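Local atomic coordinates of muramidase (Trichobolus zukalii, PDB entry 6ZMV), a protein that probably cleaves bacterial cell-wall peptidoglycan as a fungal muramidase (lysozyme) of glycoside hydrolase family 25. Residues Y130-T135 and Q175-F180; C154-A159 and G166-G171. One frame throughout, in Å; residues are numbered along the deposited sequence.

In the fold
Contacts 1 and 2 lie about 7 Å apart, centre to centre, in one region of the curled sheet. Strand 156-159 joins them: it pairs in parallel with strand 132-136 on one flank and with strand 177-181 on the other, the two strands that contact 1 connects. Along the chain 130-135 comes first, then both segments of contact 2, 154-159 and 166-171, and finally 175-180. Contact 1 reaches across the inner side of strand 156-159, near the centre of the chain, whereas contact 2 covers that strand's outer side with the loop leading to 177-181. Together they represent both surfaces of a barrel wall: inside, a polar pair beside a bound glycerol and an apolar pair; outside, apolar packing.

Contact 1: residues Y130-T135 and Q175-F180; sequences YPMIYT and QTIWQF. With GOL (glycerol), chain D; SO4 (sulfate ion), chain G.
Y134 and Q179 meet through their polar ends, bridging two strands that are not sheet neighbours. From CB of Q179 the chain leaves with CG anti to the backbone N (chi1 -170°) and continues extended, which carries the amide to the tyrosine; CB itself lies 4.2 Å from CE2 of Y134. CD of Q179 lies beyond the ring edge, 3.6 Å from CE2 of Y134, and OE1 then takes a hydrogen bond of 2.6 Å from OH of Y134. OE1 arrives at the ring edge, near its plane, while the hydroxyl sits 35° off the carbonyl plane; ring and amide planes are turned 64° apart. OE1 also bonds Y161, and NE2 bonds D6, so both ends of the amide are gripped and its rotation is fixed. A glutamine suits this place because it can accept and donate at once.

NE2 further donates to O2 of a glycerol, probably from the crystallisation liquor, at 3.0 Å and nearly straight. The same glycerol lays C2 over one face of the Y134 ring, 3.9 Å above the plane and toward the rim, and is hydrogen-bonded to E97.

Deeper in, CE of M132 touches CD1 of I177 at 4.0 Å, the two side chains crossing at about a right angle; flexible methionine and branched isoleucine suit this buried, apolar spot. At the start of 130-135, N of Y130 donates a hydrogen bond to O1 of a sulfate, probably of the same origin and also held by K124.

Strands 132-136 and 177-181, each paired with 156-159, thus point side chains into a TIM-like barrel, whose polar, glycerol-occupied pocket may correspond to the substrate cleft of GH25 enzymes.

Contact 2: residues C154-A159 and G166-G171; sequences CPLVLA and GEIPGG
L156 and L158, two residues apart on one strand, turn their branched ends onto I168 and P169 of the following loop. In both leucines CB already faces the loop; with CG anti to the backbone N the chain extends that way, and a chi2 near +60° in each places the methyls. CD2 of L156 rests against CG2 of I168 at 3.8 Å and also reaches the proline ring at CD. In L158 the two methyls divide the work: CD1 touches the ring carbon CD of P169 at 3.8 Å, while CD2 lies 3.9 Å from CD1 of I168 and close to the carbonyl O of E167.

I168 is bent, with chi1 -47° and chi2 -60°, and its two branches separate: CG2 serves L156 and CD1 serves L158. P169 offers a rigid, apolar ring to both leucines. G170 has a positive phi, a backbone shape that suits a residue without a side chain; its N is hydrogen-bonded to N146.

The loop packs on the outer side of strand 156-159, which lies between strands 132-136 and 177-181 in the sheet. Helix 137-144 joins the packing through Y137 and W140, which touch P169, while W172 lies against L156 and Q175 against both L158 and I168.

Contact 1: residues Y130-T135 and Q175-F180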
ATOM      1  N   TYR A 130       8.226  -3.826  -8.671  1.00  5.48           N
ATOM      2  CA  TYR A 130       7.031  -4.444  -8.097  1.00  4.09           C
ATOM      3  C   TYR A 130       6.369  -3.519  -7.084  1.00  4.36           C
ATOM      4  O   TYR A 130       7.052  -2.811  -6.330  1.00  5.45           O
ATOM      5  CB  TYR A 130       7.393  -5.784  -7.475  1.00  4.72           C
ATOM      6  CG  TYR A 130       7.687  -6.849  -8.512  1.00  5.93           C
ATOM      7  CD1 TYR A 130       6.651  -7.387  -9.259  1.00  8.00           C
ATOM      8  CD2 TYR A 130       8.956  -7.357  -8.683  1.00  8.05           C
ATOM      9  CE1 TYR A 130       6.865  -8.359 -10.203  1.00  9.33           C
ATOM     10  CE2 TYR A 130       9.177  -8.361  -9.617  1.00  9.94           C
ATOM     11  CZ  TYR A 130       8.137  -8.858 -10.387  1.00 11.16           C
ATOM     12  OH  TYR A 130       8.282  -9.874 -11.319  1.00 14.31           O
ATOM     13  N   PRO A 131       5.038  -3.564  -6.983  1.00  4.08           N
ATOM     14  CA  PRO A 131       4.330  -2.834  -5.962  1.00  3.96           C
ATOM     15  C   PRO A 131       4.454  -3.555  -4.632  1.00  3.47           C
ATOM     16  O   PRO A 131       4.737  -4.745  -4.549  1.00  4.29           O
ATOM     17  CB  PRO A 131       2.894  -2.843  -6.445  1.00  4.58           C
ATOM     18  CG  PRO A 131       2.788  -4.201  -7.138  1.00  4.81           C
ATOM     19  CD  PRO A 131       4.141  -4.440  -7.771  1.00  4.21           C
ATOM     20  N   MET A 132       4.121  -2.822  -3.588  1.00  2.97           N
ATOM     21  CA  MET A 132       3.842  -3.438  -2.273  1.00  3.68           C
ATOM     22  C   MET A 132       2.420  -4.011  -2.298  1.00  3.39           C
ATOM     23  O   MET A 132       1.554  -3.488  -3.031  1.00  4.32           O
ATOM     24  CB  MET A 132       3.967  -2.401  -1.154  1.00  3.71           C
ATOM     25  CG  MET A 132       5.252  -1.591  -1.242  1.00  4.82           C
ATOM     26  SD  MET A 132       5.738  -0.714   0.223  1.00  5.92           S
ATOM     27  CE  MET A 132       4.444   0.522   0.250  1.00  5.65           C
ATOM     28  N   ILE A 133       2.180  -5.026  -1.488  1.00  3.82           N
ATOM     29  CA  ILE A 133       0.835  -5.630  -1.307  1.00  4.02           C
ATOM     30  C   ILE A 133       0.423  -5.418   0.128  1.00  3.97           C
ATOM     31  O   ILE A 133       1.150  -5.908   1.034  1.00  4.32           O
ATOM     32  CB  ILE A 133       0.791  -7.092  -1.709  1.00  4.12           C
ATOM     33  CG1 ILE A 133       1.060  -7.223  -3.211  1.00  4.53           C
ATOM     34  CG2 ILE A 133      -0.536  -7.701  -1.321  1.00  4.91           C
ATOM     35  CD1 ILE A 133       1.237  -8.687  -3.654  1.00  5.00           C
ATOM     36  N   TYR A 134      -0.724  -4.798   0.346  1.00  3.39           N
ATOM     37  CA  TYR A 134      -1.352  -4.638   1.663  1.00  2.88           C
ATOM     38  C   TYR A 134      -2.397  -5.699   1.834  1.00  3.08           C
ATOM     39  O   TYR A 134      -3.256  -5.906   0.952  1.00  3.86           O
ATOM     40  CB  TYR A 134      -1.988  -3.244   1.773  1.00  3.58           C
ATOM     41  CG  TYR A 134      -2.864  -3.045   2.979  1.00  4.00           C
ATOM     42  CD1 TYR A 134      -4.184  -3.456   2.971  1.00  4.65           C
ATOM     43  CD2 TYR A 134      -2.403  -2.387   4.098  1.00  3.96           C
ATOM     44  CE1 TYR A 134      -4.999  -3.230   4.066  1.00  4.65           C
ATOM     45  CE2 TYR A 134      -3.211  -2.182   5.200  1.00  4.71           C
ATOM     46  CZ  TYR A 134      -4.517  -2.601   5.194  1.00  4.43           C
ATOM     47  OH  TYR A 134      -5.332  -2.355   6.264  1.00  6.56           O
ATOM     48  N   THR A 135      -2.374  -6.341   2.981  1.00  3.68           N
ATOM     49  CA  THR A 135      -3.390  -7.339   3.338  1.00  4.03           C
ATOM     50  C   THR A 135      -3.410  -7.523   4.835  1.00  4.39           C
ATOM     51  O   THR A 135      -2.386  -7.345   5.522  1.00  4.96           O
ATOM     52  CB  THR A 135      -3.117  -8.691   2.620  1.00  5.10           C
ATOM     53  OG1 THR A 135      -4.173  -9.630   2.825  1.00  5.34           O
ATOM     54  CG2 THR A 135      -1.781  -9.312   2.964  1.00  5.42           C
ATOM     55  N   GLN A 175       6.983  -8.800   7.274  1.00  4.24           N
ATOM     56  CA  GLN A 175       6.320  -7.615   6.695  1.00  4.13           C
ATOM     57  C   GLN A 175       7.369  -6.513   6.529  1.00  3.15           C
ATOM     58  O   GLN A 175       8.213  -6.305   7.390  1.00  4.61           O
ATOM     59  CB  GLN A 175       5.179  -7.163   7.605  1.00  4.45           C
ATOM     60  CG  GLN A 175       5.531  -6.231   8.764  1.00  4.20           C
ATOM     61  CD  GLN A 175       6.375  -6.758   9.894  1.00  4.62           C
ATOM     62  OE1 GLN A 175       6.812  -5.965  10.789  1.00  7.96           O
ATOM     63  NE2 GLN A 175       6.541  -8.035   9.943  1.00  2.99           N
ATOM     64  N   THR A 176       7.271  -5.788   5.437  1.00  3.83           N
ATOM     65  CA  THR A 176       8.046  -4.564   5.215  1.00  3.42           C
ATOM     66  C   THR A 176       7.472  -3.409   6.042  1.00  4.01           C
ATOM     67  O   THR A 176       8.237  -2.577   6.598  1.00  3.59           O
ATOM     68  CB  THR A 176       8.173  -4.300   3.725  1.00  3.73           C
ATOM     69  OG1 THR A 176       8.899  -5.368   3.127  1.00  4.87           O
ATOM     70  CG2 THR A 176       8.845  -2.997   3.438  1.00  4.01           C
ATOM     71  N   ILE A 177       6.171  -3.292   6.076  1.00  3.66           N
ATOM     72  CA  ILE A 177       5.447  -2.273   6.859  1.00  3.29           C
ATOM     73  C   ILE A 177       4.362  -3.011   7.625  1.00  3.29           C
ATOM     74  O   ILE A 177       3.719  -3.903   7.068  1.00  3.59           O
ATOM     75  CB  ILE A 177       4.923  -1.118   5.976  1.00  3.54           C
ATOM     76  CG1 ILE A 177       6.057  -0.378   5.262  1.00  4.42           C
ATOM     77  CG2 ILE A 177       4.020  -0.161   6.757  1.00  3.82           C
ATOM     78  CD1 ILE A 177       5.632   0.492   4.103  1.00  5.75           C
ATOM     79  N   TRP A 178       4.124  -2.601   8.860  1.00  3.83           N
ATOM     80  CA  TRP A 178       3.019  -3.047   9.713  1.00  4.21           C
ATOM     81  C   TRP A 178       2.043  -1.902   9.921  1.00  4.33           C
ATOM     82  O   TRP A 178       2.443  -0.858  10.460  1.00  4.95           O
ATOM     83  CB  TRP A 178       3.630  -3.505  11.023  1.00  4.61           C
ATOM     84  CG  TRP A 178       2.701  -3.964  12.087  1.00  4.85           C
ATOM     85  CD1 TRP A 178       1.420  -4.399  11.994  1.00  5.64           C
ATOM     86  CD2 TRP A 178       3.017  -4.018  13.475  1.00  5.63           C
ATOM     87  NE1 TRP A 178       0.924  -4.763  13.217  1.00  5.96           N
ATOM     88  CE2 TRP A 178       1.889  -4.531  14.159  1.00  5.84           C
ATOM     89  CE3 TRP A 178       4.156  -3.665  14.216  1.00  8.98           C
ATOM     90  CZ2 TRP A 178       1.862  -4.639  15.550  1.00  8.28           C
ATOM     91  CZ3 TRP A 178       4.149  -3.864  15.577  1.00 10.49           C
ATOM     92  CH2 TRP A 178       3.024  -4.365  16.235  1.00 10.87           C
ATOM     93  N   GLN A 179       0.802  -2.085   9.566  1.00  4.30           N
ATOM     94  CA  GLN A 179      -0.293  -1.163   9.891  1.00  4.37           C
ATOM     95  C   GLN A 179      -0.863  -1.650  11.209  1.00  4.45           C
ATOM     96  O   GLN A 179      -1.531  -2.695  11.240  1.00  4.88           O
ATOM     97  CB  GLN A 179      -1.332  -1.074   8.788  1.00  4.17           C
ATOM     98  CG  GLN A 179      -2.315   0.056   9.036  1.00  4.20           C
ATOM     99  CD  GLN A 179      -3.521  -0.035   8.112  1.00  4.79           C
ATOM    100  OE1 GLN A 179      -4.329  -0.987   8.248  1.00  5.88           O
ATOM    101  NE2 GLN A 179      -3.544   0.863   7.157  1.00  6.14           N
ATOM    102  N   PHE A 180      -0.604  -0.935  12.281  1.00  4.60           N
ATOM    103  CA  PHE A 180      -0.874  -1.481  13.646  1.00  4.98           C
ATOM    104  C   PHE A 180      -2.050  -0.831  14.369  1.00  5.41           C
ATOM    105  O   PHE A 180      -2.448  -1.366  15.385  1.00  6.82           O
ATOM    106  CB  PHE A 180       0.369  -1.395  14.512  1.00  5.81           C
ATOM    107  CG  PHE A 180       0.898  -0.009  14.754  1.00  5.17           C
ATOM    108  CD1 PHE A 180       0.448   0.702  15.870  1.00  5.82           C
ATOM    109  CD2 PHE A 180       1.882   0.577  13.949  1.00  6.10           C
ATOM    110  CE1 PHE A 180       0.982   1.946  16.149  1.00  6.21           C
ATOM    111  CE2 PHE A 180       2.423   1.816  14.255  1.00  6.22           C
ATOM    112  CZ  PHE A 180       1.960   2.501  15.332  1.00  5.50           C
TER
HETATM  113  C1  GOL D 302      -4.501   1.724   3.550  1.00 28.10           C
HETATM  114  O1  GOL D 302      -3.387   1.225   4.256  1.00 35.47           O
HETATM  115  C2  GOL D 302      -5.684   0.870   3.890  1.00 23.80           C
HETATM  116  O2  GOL D 302      -5.866   0.845   5.306  1.00 19.40           O
HETATM  117  C3  GOL D 302      -6.945   1.342   3.235  1.00 23.12           C
HETATM  118  O3  GOL D 302      -8.040   0.884   4.000  1.00 27.54           O
HETATM  119  S   SO4 G 305      12.066  -4.511  -7.763  0.50 18.79           S
HETATM  120  O1  SO4 G 305      11.072  -4.910  -8.732  0.50 17.84           O
HETATM  121  O2  SO4 G 305      11.303  -3.909  -6.717  0.50 29.56           O
HETATM  122  O3  SO4 G 305      12.709  -5.711  -7.281  0.50 20.89           O
HETATM  123  O4  SO4 G 305      13.019  -3.558  -8.288  0.50 18.80           O

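Contact 2: residues C154-A159 and G166-G171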
ATOM      1  N   CYS A 154       7.155  -8.756  -4.059  1.00  5.50           N
ATOM      2  CA  CYS A 154       6.348  -7.624  -3.619  1.00  5.07           C
ATOM      3  C   CYS A 154       6.457  -7.421  -2.143  1.00  5.21           C
ATOM      4  O   CYS A 154       6.117  -8.317  -1.369  1.00  7.12           O
ATOM      5  CB  CYS A 154       4.906  -7.897  -3.985  1.00  5.06           C
ATOM      6  SG  CYS A 154       4.571  -8.080  -5.754  1.00  6.51           S
ATOM      7  N   PRO A 155       6.935  -6.251  -1.660  1.00  4.68           N
ATOM      8  CA  PRO A 155       6.990  -6.032  -0.212  1.00  4.49           C
ATOM      9  C   PRO A 155       5.608  -6.145   0.417  1.00  4.00           C
ATOM     10  O   PRO A 155       4.625  -5.668  -0.161  1.00  5.13           O
ATOM     11  CB  PRO A 155       7.470  -4.601  -0.069  1.00  5.34           C
ATOM     12  CG  PRO A 155       8.322  -4.424  -1.335  1.00  5.32           C
ATOM     13  CD  PRO A 155       7.536  -5.144  -2.402  1.00  4.60           C
ATOM     14  N   LEU A 156       5.536  -6.790   1.577  1.00  3.24           N
ATOM     15  CA  LEU A 156       4.284  -6.998   2.321  1.00  3.29           C
ATOM     16  C   LEU A 156       4.025  -5.851   3.264  1.00  3.31           C
ATOM     17  O   LEU A 156       4.874  -5.516   4.107  1.00  3.79           O
ATOM     18  CB  LEU A 156       4.363  -8.322   3.071  1.00  3.44           C
ATOM     19  CG  LEU A 156       3.236  -8.618   4.038  1.00  4.37           C
ATOM     20  CD1 LEU A 156       1.898  -8.769   3.314  1.00  5.49           C
ATOM     21  CD2 LEU A 156       3.537  -9.823   4.870  1.00  5.42           C
ATOM     22  N   VAL A 157       2.829  -5.278   3.170  1.00  3.38           N
ATOM     23  CA  VAL A 157       2.284  -4.340   4.180  1.00  3.80           C
ATOM     24  C   VAL A 157       1.195  -5.104   4.916  1.00  3.56           C
ATOM     25  O   VAL A 157       0.171  -5.453   4.318  1.00  4.57           O
ATOM     26  CB  VAL A 157       1.791  -3.040   3.570  1.00  3.45           C
ATOM     27  CG1 VAL A 157       1.341  -2.078   4.648  1.00  4.50           C
ATOM     28  CG2 VAL A 157       2.884  -2.416   2.679  1.00  4.06           C
ATOM     29  N   LEU A 158       1.454  -5.492   6.147  1.00  3.87           N
ATOM     30  CA  LEU A 158       0.584  -6.379   6.913  1.00  4.10           C
ATOM     31  C   LEU A 158      -0.219  -5.579   7.932  1.00  4.08           C
ATOM     32  O   LEU A 158       0.352  -4.860   8.754  1.00  3.97           O
ATOM     33  CB  LEU A 158       1.418  -7.415   7.621  1.00  4.58           C
ATOM     34  CG  LEU A 158       0.682  -8.513   8.367  1.00  5.67           C
ATOM     35  CD1 LEU A 158      -0.303  -9.272   7.501  1.00  6.45           C
ATOM     36  CD2 LEU A 158       1.671  -9.480   8.988  1.00  7.64           C
ATOM     37  N   ALA A 159      -1.527  -5.732   7.882  1.00  3.98           N
ATOM     38  CA  ALA A 159      -2.423  -5.069   8.848  1.00  4.80           C
ATOM     39  C   ALA A 159      -2.729  -6.017   9.980  1.00  4.98           C
ATOM     40  O   ALA A 159      -3.242  -7.100   9.726  1.00  7.54           O
ATOM     41  CB  ALA A 159      -3.685  -4.618   8.170  1.00  6.64           C
ATOM     42  N   GLY A 166       2.026 -10.600  14.779  1.00  8.43           N
ATOM     43  CA  GLY A 166       1.438 -11.922  14.541  1.00  7.43           C
ATOM     44  C   GLY A 166       2.054 -12.708  13.404  1.00  7.92           C
ATOM     45  O   GLY A 166       3.148 -12.402  12.947  1.00  9.14           O
ATOM     46  N   GLU A 167       1.343 -13.719  12.952  1.00  9.69           N
ATOM     47  CA  GLU A 167       1.877 -14.627  11.927  1.00 10.54           C
ATOM     48  C   GLU A 167       1.974 -13.878  10.584  1.00  7.24           C
ATOM     49  O   GLU A 167       1.097 -13.060  10.228  1.00  9.36           O
ATOM     50  CB  GLU A 167       1.005 -15.880  11.793  1.00 13.27           C
ATOM     51  CG  GLU A 167       1.069 -16.733  13.050  1.00 20.05           C
ATOM     52  CD  GLU A 167       2.337 -17.551  13.140  1.00 26.93           C
ATOM     53  OE1 GLU A 167       2.860 -17.965  12.057  1.00 37.63           O
ATOM     54  OE2 GLU A 167       2.810 -17.777  14.261  1.00 54.89           O
ATOM     55  N   ILE A 168       3.020 -14.218   9.833  1.00  7.27           N
ATOM     56  CA  ILE A 168       3.245 -13.621   8.514  1.00  6.77           C
ATOM     57  C   ILE A 168       2.622 -14.541   7.470  1.00  6.66           C
ATOM     58  O   ILE A 168       2.958 -15.725   7.399  1.00  7.71           O
ATOM     59  CB  ILE A 168       4.732 -13.399   8.277  1.00  5.81           C
ATOM     60  CG1 ILE A 168       5.488 -12.735   9.440  1.00  7.61           C
ATOM     61  CG2 ILE A 168       4.941 -12.651   6.995  1.00  5.74           C
ATOM     62  CD1 ILE A 168       4.973 -11.370   9.809  1.00  8.59           C
ATOM     63  N   PRO A 169       1.687 -14.023   6.646  1.00  6.87           N
ATOM     64  CA  PRO A 169       1.039 -14.885   5.677  1.00  6.07           C
ATOM     65  C   PRO A 169       1.923 -15.121   4.442  1.00  5.58           C
ATOM     66  O   PRO A 169       2.952 -14.457   4.252  1.00  5.37           O
ATOM     67  CB  PRO A 169      -0.195 -14.047   5.265  1.00  8.32           C
ATOM     68  CG  PRO A 169       0.325 -12.563   5.401  1.00  7.81           C
ATOM     69  CD  PRO A 169       1.229 -12.624   6.612  1.00  6.90           C
ATOM     70  N   GLY A 170       1.477 -16.045   3.602  1.00  6.81           N
ATOM     71  CA  GLY A 170       1.916 -16.114   2.211  1.00  7.17           C
ATOM     72  C   GLY A 170       3.369 -16.478   2.044  1.00  7.53           C
ATOM     73  O   GLY A 170       3.896 -16.213   0.974  1.00  8.15           O
ATOM     74  N   GLY A 171       4.023 -17.065   3.020  1.00  8.11           N
ATOM     75  CA  GLY A 171       5.434 -17.378   2.829  1.00  7.45           C
ATOM     76  C   GLY A 171       6.325 -16.160   2.741  1.00  7.42           C
ATOM     77  O   GLY A 171       7.526 -16.314   2.454  1.00  8.40           O
TER